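Local coordinates for protein TRAP dicarboxylate transporter-DctP subunit (Desulfovibrio salexigens, PDB 4N6D) that probably captures a small organic acid in the periplasm as the solute-binding subunit of a TRAP-type transport system, at residues 31-36 with 87-92; 110-115 with 324-329; 208-213 with 272-277. All blocks are in the same frame, centred on the assembly; numbering follows the deposited sequence.

Contact 1 (31-36 with 87-92); sequences SLSYAN and QADIGC
Strands 31-35 and 90-92 run side by side and parallel, their axes 4.5 Å apart and 14° from each other, with Tyr34 across from Ile90. Ala35 N bonds to Ile90 O (2.8 Å) and Ile90 N to Ser33 O, while Cys92 N reaches Ala35 O only weakly. Where the loop enters strand 90-92, side chains take over from the backbone. Asp89 OD2 accepts from Ser33 N at 2.9 Å through its anti lone pair and also from a water held by Ser31 O, while Ser33 OG accepts from Asp89 N at 3.0 Å; Asp89 OD1 is hydrogen-bonded to the Ser243 hydroxyl. With chi1 at 56°, the Ser33 hydroxyl sits between its own N and carbonyl carbon, which places it before the Asp89 amide. This pairing lies inside the five-stranded mixed sheet of one lobe of the periplasmic binding protein fold, with strand 63-68 beyond 31-35 and 234-240 beyond 90-92. On the face carrying Tyr34 and Ile90, Ile90 CG2 stands 3.6 Å above the centre of the Tyr34 ring, a CH-pi contact; Trp51 of helix 43-58 meets the same ring, and Tyr34 OH is bonded to Gln47. Ala35 CB rests 3.9 Å from Ala88 CB.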
loop_
_atom_site.group_PDB
_atom_site.type_symbol
_atom_site.label_atom_id
_atom_site.label_comp_id
_atom_site.label_asym_id
_atom_site.label_seq_id
_atom_site.Cartn_x
_atom_site.Cartn_y
_atom_site.Cartn_z
ATOM N N SER A 31 -12.270 -3.065 -26.084
ATOM C CA SER A 31 -11.340 -4.045 -25.549
ATOM C C SER A 31 -10.227 -3.287 -24.855
ATOM O O SER A 31 -9.602 -2.409 -25.454
ATOM C CB SER A 31 -10.759 -4.904 -26.674
ATOM O OG SER A 31 -9.918 -5.943 -26.165
ATOM N N LEU A 32 -9.993 -3.594 -23.586
ATOM C CA LEU A 32 -8.982 -2.874 -22.818
ATOM C C LEU A 32 -7.932 -3.828 -22.255
ATOM O O LEU A 32 -8.279 -4.840 -21.640
ATOM C CB LEU A 32 -9.640 -2.150 -21.661
ATOM C CG LEU A 32 -10.720 -1.139 -22.044
ATOM C CD1 LEU A 32 -11.485 -0.680 -20.825
ATOM C CD2 LEU A 32 -10.086 0.020 -22.807
ATOM N N SER A 33 -6.659 -3.481 -22.396
ATOM C CA SER A 33 -5.587 -4.226 -21.760
ATOM C C SER A 33 -5.239 -3.592 -20.412
ATOM O O SER A 33 -5.249 -2.375 -20.284
ATOM C CB SER A 33 -4.338 -4.247 -22.648
ATOM O OG SER A 33 -3.966 -2.910 -22.953
ATOM N N TYR A 34 -4.937 -4.426 -19.416
ATOM C CA TYR A 34 -4.681 -3.970 -18.061
ATOM C C TYR A 34 -3.356 -4.596 -17.615
ATOM O O TYR A 34 -3.257 -5.810 -17.365
ATOM C CB TYR A 34 -5.896 -4.363 -17.201
ATOM C CG TYR A 34 -5.997 -3.809 -15.800
ATOM C CD1 TYR A 34 -7.234 -3.505 -15.271
ATOM C CD2 TYR A 34 -4.886 -3.654 -14.982
ATOM C CE1 TYR A 34 -7.374 -3.048 -13.963
ATOM C CE2 TYR A 34 -5.020 -3.183 -13.678
ATOM C CZ TYR A 34 -6.271 -2.895 -13.177
ATOM O OH TYR A 34 -6.456 -2.448 -11.888
ATOM N N ALA A 35 -2.317 -3.760 -17.585
ATOM C CA ALA A 35 -0.977 -4.181 -17.190
ATOM C C ALA A 35 -0.839 -4.120 -15.676
ATOM O O ALA A 35 -1.359 -3.217 -15.043
ATOM C CB ALA A 35 0.070 -3.291 -17.850
ATOM N N ASN A 36 -0.123 -5.081 -15.111
ATOM C CA ASN A 36 0.108 -5.121 -13.677
ATOM C C ASN A 36 1.455 -5.773 -13.411
ATOM O O ASN A 36 1.729 -6.842 -13.934
ATOM C CB ASN A 36 -1.028 -5.893 -13.010
ATOM C CG ASN A 36 -1.452 -5.290 -11.706
ATOM O OD1 ASN A 36 -0.619 -4.801 -10.937
ATOM N ND2 ASN A 36 -2.757 -5.320 -11.443
ATOM N N GLN A 87 0.563 1.622 -24.935
ATOM C CA GLN A 87 1.001 0.238 -25.024
ATOM C C GLN A 87 0.096 -0.667 -24.213
ATOM O O GLN A 87 -0.098 -1.846 -24.558
ATOM C CB GLN A 87 2.412 0.080 -24.498
ATOM C CG GLN A 87 3.471 0.515 -25.435
ATOM C CD GLN A 87 4.826 0.253 -24.842
ATOM O OE1 GLN A 87 5.170 -0.894 -24.552
ATOM N NE2 GLN A 87 5.587 1.314 -24.614
ATOM N N ALA A 88 -0.428 -0.121 -23.112
ATOM C CA ALA A 88 -1.523 -0.734 -22.385
ATOM C C ALA A 88 -2.558 0.343 -22.165
ATOM O O ALA A 88 -2.213 1.518 -22.074
ATOM C CB ALA A 88 -1.081 -1.291 -21.044
ATOM N N ASP A 89 -3.826 -0.045 -22.085
ATOM C CA ASP A 89 -4.873 0.921 -21.784
ATOM C C ASP A 89 -4.872 1.335 -20.320
ATOM O O ASP A 89 -5.176 2.482 -19.996
ATOM C CB ASP A 89 -6.258 0.391 -22.170
ATOM C CG ASP A 89 -6.367 0.108 -23.675
ATOM O OD1 ASP A 89 -6.361 1.082 -24.465
ATOM O OD2 ASP A 89 -6.439 -1.084 -24.054
ATOM N N ILE A 90 -4.527 0.396 -19.454
ATOM C CA ILE A 90 -4.620 0.562 -18.012
ATOM C C ILE A 90 -3.406 -0.051 -17.377
ATOM O O ILE A 90 -2.852 -1.030 -17.888
ATOM C CB ILE A 90 -5.881 -0.166 -17.455
ATOM C CG1 ILE A 90 -7.148 0.386 -18.094
ATOM C CG2 ILE A 90 -5.934 -0.067 -15.919
ATOM C CD1 ILE A 90 -8.382 -0.498 -17.795
ATOM N N GLY A 91 -2.949 0.536 -16.286
ATOM C CA GLY A 91 -1.812 -0.004 -15.560
ATOM C C GLY A 91 -1.874 0.318 -14.077
ATOM O O GLY A 91 -2.599 1.226 -13.659
ATOM N N CYS A 92 -1.107 -0.452 -13.307
ATOM C CA CYS A 92 -1.009 -0.339 -11.841
ATOM C C CYS A 92 0.335 0.242 -11.432
ATOM O O CYS A 92 1.408 -0.301 -11.771
ATOM C CB CYS A 92 -1.165 -1.710 -11.216
ATOM S SG CYS A 92 -1.114 -1.676 -9.388
HETATM O O HOH W 1 -6.599 -2.238 -26.372
#

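Contact 2 (110-115 with 324-329)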
loop_
_atom_site.group_PDB
_atom_site.type_symbol
_atom_site.label_atom_id
_atom_site.label_comp_id
_atom_site.label_asym_id
_atom_site.label_seq_id
_atom_site.Cartn_x
_atom_site.Cartn_y
_atom_site.Cartn_z
ATOM N N LEU A 110 4.100 7.881 4.129
ATOM C CA LEU A 110 4.673 8.296 5.389
ATOM C C LEU A 110 4.015 7.546 6.546
ATOM O O LEU A 110 2.909 7.041 6.419
ATOM C CB LEU A 110 4.410 9.797 5.606
ATOM C CG LEU A 110 5.059 10.699 4.574
ATOM C CD1 LEU A 110 4.557 12.143 4.730
ATOM C CD2 LEU A 110 6.573 10.617 4.674
ATOM N N PRO A 111 4.687 7.518 7.691
ATOM C CA PRO A 111 4.076 6.966 8.908
ATOM C C PRO A 111 3.029 7.921 9.459
ATOM O O PRO A 111 3.379 8.884 10.149
ATOM C CB PRO A 111 5.258 6.813 9.858
ATOM C CG PRO A 111 6.276 7.814 9.363
ATOM C CD PRO A 111 6.101 7.884 7.878
ATOM N N LEU A 112 1.763 7.645 9.170
ATOM C CA LEU A 112 0.685 8.564 9.471
ATOM C C LEU A 112 -0.373 7.931 10.347
ATOM O O LEU A 112 -1.427 8.514 10.549
ATOM C CB LEU A 112 0.057 9.110 8.194
ATOM C CG LEU A 112 0.993 9.987 7.345
ATOM C CD1 LEU A 112 0.255 10.564 6.179
ATOM C CD2 LEU A 112 1.620 11.116 8.155
ATOM N N GLY A 113 -0.077 6.757 10.880
ATOM C CA GLY A 113 -0.950 6.125 11.851
ATOM C C GLY A 113 -2.089 5.283 11.307
ATOM O O GLY A 113 -2.946 4.870 12.078
ATOM N N PHE A 114 -2.123 4.992 10.007
ATOM C CA PHE A 114 -3.172 4.117 9.487
ATOM C C PHE A 114 -2.984 2.695 9.990
ATOM O O PHE A 114 -1.865 2.202 10.066
ATOM C CB PHE A 114 -3.195 4.154 7.954
ATOM C CG PHE A 114 -3.864 5.390 7.410
ATOM C CD1 PHE A 114 -3.133 6.558 7.211
ATOM C CD2 PHE A 114 -5.218 5.394 7.153
ATOM C CE1 PHE A 114 -3.743 7.709 6.754
ATOM C CE2 PHE A 114 -5.847 6.555 6.673
ATOM C CZ PHE A 114 -5.108 7.706 6.484
ATOM N N THR A 115 -4.082 2.036 10.342
ATOM C CA THR A 115 -3.983 0.713 10.969
ATOM C C THR A 115 -4.648 -0.391 10.158
ATOM O O THR A 115 -4.779 -1.521 10.629
ATOM C CB THR A 115 -4.619 0.737 12.367
ATOM O OG1 THR A 115 -5.999 1.079 12.253
ATOM C CG2 THR A 115 -3.921 1.757 13.261
ATOM N N ALA A 324 -1.370 21.455 4.880
ATOM C CA ALA A 324 -2.799 21.329 4.635
ATOM C C ALA A 324 -3.168 19.900 4.272
ATOM O O ALA A 324 -4.209 19.380 4.707
ATOM C CB ALA A 324 -3.267 22.308 3.561
ATOM N N VAL A 325 -2.333 19.264 3.449
ATOM C CA VAL A 325 -2.574 17.894 3.042
ATOM C C VAL A 325 -2.501 16.969 4.261
ATOM O O VAL A 325 -3.369 16.102 4.438
ATOM C CB VAL A 325 -1.533 17.442 2.000
ATOM C CG1 VAL A 325 -1.636 15.944 1.740
ATOM C CG2 VAL A 325 -1.704 18.225 0.688
ATOM N N LEU A 326 -1.480 17.133 5.103
ATOM C CA LEU A 326 -1.343 16.272 6.281
ATOM C C LEU A 326 -2.540 16.414 7.216
ATOM O O LEU A 326 -3.008 15.448 7.786
ATOM C CB LEU A 326 -0.061 16.572 7.050
ATOM C CG LEU A 326 1.230 16.124 6.351
ATOM C CD1 LEU A 326 2.443 16.877 6.849
ATOM C CD2 LEU A 326 1.419 14.632 6.494
ATOM N N SER A 327 -3.028 17.625 7.392
ATOM C CA SER A 327 -4.231 17.833 8.197
ATOM C C SER A 327 -5.388 17.036 7.620
ATOM O O SER A 327 -6.094 16.308 8.326
ATOM C CB SER A 327 -4.620 19.299 8.210
ATOM O OG SER A 327 -3.674 20.070 8.914
ATOM N N ASP A 328 -5.605 17.199 6.325
ATOM C CA ASP A 328 -6.698 16.513 5.673
ATOM C C ASP A 328 -6.582 14.992 5.767
ATOM O O ASP A 328 -7.588 14.298 5.905
ATOM C CB ASP A 328 -6.793 16.935 4.213
ATOM C CG ASP A 328 -7.322 18.338 4.049
ATOM O OD1 ASP A 328 -7.834 18.906 5.043
ATOM O OD2 ASP A 328 -7.238 18.861 2.906
ATOM N N VAL A 329 -5.359 14.475 5.725
ATOM C CA VAL A 329 -5.136 13.037 5.809
ATOM C C VAL A 329 -5.581 12.539 7.187
ATOM O O VAL A 329 -6.240 11.502 7.283
ATOM C CB VAL A 329 -3.669 12.665 5.545
ATOM C CG1 VAL A 329 -3.385 11.208 5.895
ATOM C CG2 VAL A 329 -3.355 12.897 4.065
#
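Val329 meets both Leu112 and Phe114 through a single methyl, CG1, and together with Leu326 these side chains join the loop 110-115 to helix 322-337. In this solute-binding protein fold the helix is the last of the chain, and it packs here against the loop that leads into helix 117-131. The contact is purely apolar and small, with 184 Å² buried in all. Val329, which buries the largest share, directs its side chain at the loop from the first bond; chi1 of 169° sets CG1 anti to the backbone N and brings it 3.7 Å from Leu112 CD1. Leu112 divides its two branches between neighbouring turns of the helix: CD1 goes to Val329, whereas CD2 lies 3.9 Å from Leu326 CD2. The Leu112 side chain crosses each of these two partners at about a right angle. Leu326, one turn before Val329, starts off alongside the loop and bends its end in, so that CD2 does the touching; the same methyl is 4.4 Å from Leu110 CD1. Outside the two segments, Leu110 and Leu326 both rest on Ile308 of helix 294-317, which ties three parts of the chain into one hydrophobic patch. Phe114 is lodged against Ser119, Ala120 and Ala123 of helix 117-131, and its ring meets that of Phe108 with the planes at about 45°. Toward Val329 it presents its edge: Val329 CG1 lies in the ring plane, 3.6 Å from Phe114 CE1.

Contact 3 (208-213 with 272-277); sequences SSFEVL and EHVKRS
In one of two conformers of Ser277, its OG donates to Phe210 O across 3.0 Å, a direct hydrogen bond between the turn of 208-213 and helix 249-285. The carbonyl then takes two donors, Ser277 OG and Leu213 N, arriving from opposite faces of its plane; the hydroxyl is tilted 30° from that plane. Chi1 of 175° sets OG anti to the backbone N of Ser277 and extends it toward the turn. In that conformer OG is bonded to two backbone groups, Phe210 O in the turn and Lys214 N, from which it accepts.

Van der Waals contacts fill the rest. Val274 CG1 lies 3.9 Å from Phe210 CB and near the plane of the phenyl ring, at its edge, while the end of the Phe210 side chain leads away from 272-277 and touches Glu225 of strand 224-226 and Leu278, further along the long helix. Glu211 CB packs obliquely on the imidazole of His273, 3.6 Å from CD2, and the carboxylate and ring planes are 49° apart.

Among the polar ends, His273 NE2 is hydrogen-bonded to Asp215, giving the long helix a hold on the short helix 212-215.

Residues 209-212 form a type I beta turn that follows strand 205-208 of the four-stranded mixed sheet and leads into helix 212-215. The contact seats this turn on helix 249-285, the very long helix characteristic of TRAP solute-binding proteins of the DctP family.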
loop_
_atom_site.group_PDB
_atom_site.type_symbol
_atom_site.label_atom_id
_atom_site.label_comp_id
_atom_site.label_asym_id
_atom_site.label_seq_id
_atom_site.Cartn_x
_atom_site.Cartn_y
_atom_site.Cartn_z
ATOM N N SER A 208 7.546 -5.693 6.943
ATOM C CA SER A 208 6.648 -5.850 5.813
ATOM C C SER A 208 5.214 -6.014 6.322
ATOM O O SER A 208 4.949 -5.975 7.513
ATOM C CB SER A 208 7.060 -7.082 5.004
ATOM O OG SER A 208 6.458 -7.076 3.723
ATOM N N SER A 209 4.266 -6.197 5.421
ATOM C CA SER A 209 2.924 -6.472 5.886
ATOM C C SER A 209 2.795 -7.943 6.297
ATOM O O SER A 209 3.550 -8.808 5.848
ATOM C CB SER A 209 1.851 -6.063 4.873
ATOM O OG SER A 209 2.075 -6.642 3.625
ATOM N N PHE A 210 1.841 -8.206 7.173
ATOM C CA PHE A 210 1.679 -9.522 7.793
ATOM C C PHE A 210 1.308 -10.636 6.823
ATOM O O PHE A 210 1.451 -11.810 7.171
ATOM C CB PHE A 210 0.605 -9.476 8.894
ATOM C CG PHE A 210 1.037 -8.820 10.193
ATOM C CD1 PHE A 210 2.341 -8.891 10.649
ATOM C CD2 PHE A 210 0.109 -8.150 10.971
ATOM C CE1 PHE A 210 2.718 -8.298 11.863
ATOM C CE2 PHE A 210 0.466 -7.561 12.173
ATOM C CZ PHE A 210 1.768 -7.639 12.634
ATOM N N GLU A 211 0.842 -10.328 5.609
ATOM C CA GLU A 211 0.449 -11.435 4.739
ATOM C C GLU A 211 1.625 -12.364 4.413
ATOM O O GLU A 211 1.418 -13.518 4.039
ATOM C CB GLU A 211 -0.244 -10.971 3.447
ATOM C CG GLU A 211 0.665 -10.647 2.333
ATOM C CD GLU A 211 1.146 -9.259 2.424
ATOM O OE1 GLU A 211 0.851 -8.626 3.470
ATOM O OE2 GLU A 211 1.783 -8.803 1.450
ATOM N N VAL A 212 2.854 -11.870 4.537
ATOM C CA VAL A 212 4.015 -12.687 4.169
ATOM C C VAL A 212 4.204 -13.860 5.140
ATOM O O VAL A 212 4.901 -14.827 4.844
ATOM C CB VAL A 212 5.319 -11.849 4.099
ATOM C CG1 VAL A 212 5.188 -10.733 3.070
ATOM C CG2 VAL A 212 5.666 -11.276 5.454
ATOM N N LEU A 213 3.587 -13.763 6.310
ATOM C CA LEU A 213 3.707 -14.822 7.306
ATOM C C LEU A 213 3.199 -16.157 6.775
ATOM O O LEU A 213 3.799 -17.208 7.044
ATOM C CB LEU A 213 2.979 -14.422 8.600
ATOM C CG LEU A 213 3.757 -13.355 9.384
ATOM C CD1 LEU A 213 2.888 -12.733 10.461
ATOM C CD2 LEU A 213 5.078 -13.930 9.978
ATOM N N GLU A 272 -8.751 -8.752 5.031
ATOM C CA GLU A 272 -9.195 -10.126 5.287
ATOM C C GLU A 272 -8.081 -11.130 4.982
ATOM O O GLU A 272 -7.925 -12.136 5.667
ATOM C CB GLU A 272 -10.452 -10.417 4.470
ATOM C CG GLU A 272 -10.996 -11.847 4.605
ATOM C CD GLU A 272 -11.477 -12.200 6.003
ATOM O OE1 GLU A 272 -11.858 -11.288 6.782
ATOM O OE2 GLU A 272 -11.479 -13.411 6.319
ATOM N N HIS A 273 -7.294 -10.832 3.961
ATOM C CA HIS A 273 -6.160 -11.664 3.583
ATOM C C HIS A 273 -5.106 -11.674 4.696
ATOM O O HIS A 273 -4.507 -12.724 4.985
ATOM C CB HIS A 273 -5.584 -11.150 2.263
ATOM C CG HIS A 273 -4.492 -11.998 1.706
ATOM N ND1 HIS A 273 -4.702 -13.291 1.273
ATOM C CD2 HIS A 273 -3.176 -11.744 1.510
ATOM C CE1 HIS A 273 -3.561 -13.795 0.841
ATOM N NE2 HIS A 273 -2.617 -12.879 0.982
ATOM N N VAL A 274 -4.882 -10.518 5.326
ATOM C CA VAL A 274 -4.029 -10.458 6.512
ATOM C C VAL A 274 -4.624 -11.267 7.641
ATOM O O VAL A 274 -3.915 -12.037 8.290
ATOM C CB VAL A 274 -3.779 -8.996 6.970
ATOM C CG1 VAL A 274 -3.241 -8.932 8.379
ATOM C CG2 VAL A 274 -2.806 -8.355 6.039
ATOM N N LYS A 275 -5.927 -11.123 7.875
ATOM C CA LYS A 275 -6.561 -11.859 8.951
ATOM C C LYS A 275 -6.372 -13.370 8.748
ATOM O O LYS A 275 -6.037 -14.099 9.690
ATOM C CB LYS A 275 -8.039 -11.489 9.049
ATOM C CG LYS A 275 -8.755 -12.133 10.204
ATOM C CD LYS A 275 -10.156 -11.543 10.393
ATOM C CE LYS A 275 -10.853 -12.169 11.610
ATOM N NZ LYS A 275 -12.267 -11.739 11.718
ATOM N N ARG A 276 -6.565 -13.841 7.524
ATOM C CA ARG A 276 -6.356 -15.255 7.223
ATOM C C ARG A 276 -4.911 -15.710 7.405
ATOM O O ARG A 276 -4.656 -16.849 7.863
ATOM C CB ARG A 276 -6.858 -15.564 5.808
ATOM C CG ARG A 276 -8.352 -15.423 5.739
ATOM C CD ARG A 276 -8.950 -15.678 4.373
ATOM N NE ARG A 276 -10.404 -15.491 4.432
ATOM C CZ ARG A 276 -11.209 -15.512 3.375
ATOM N NH1 ARG A 276 -10.714 -15.719 2.157
ATOM N NH2 ARG A 276 -12.513 -15.324 3.533
ATOM N N SER A 277 -3.967 -14.839 7.056
ATOM C CA SER A 277 -2.542 -15.137 7.191
ATOM C C SER A 277 -2.214 -15.367 8.656
ATOM O O SER A 277 -1.566 -16.349 9.023
ATOM C CB SER A 277 -1.681 -13.994 6.627
ATOM O OG SER A 277 -0.291 -14.219 6.842
#

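Contact 1 comes first along the chain and closes before the others begin; contact 3 is nested within the loop that contact 2 closes. Contact 1 lies in the five-stranded mixed sheet and contact 3 beside the four-stranded one, their centres about 27 Å apart, as in the two lobes of a periplasmic binding protein, here in the open form. Contact 2 and contact 1 are on opposite sides of the chain's centre, with centres about 30 Å apart, whereas contacts 2 and 3 come within about 8 Å at their nearest atoms without touching. Contact 1 is internal to a sheet, while contacts 2 and 3 join a loop (110-115) and the turn after strand 205-208 to helices 322-337 and 249-285 respectively.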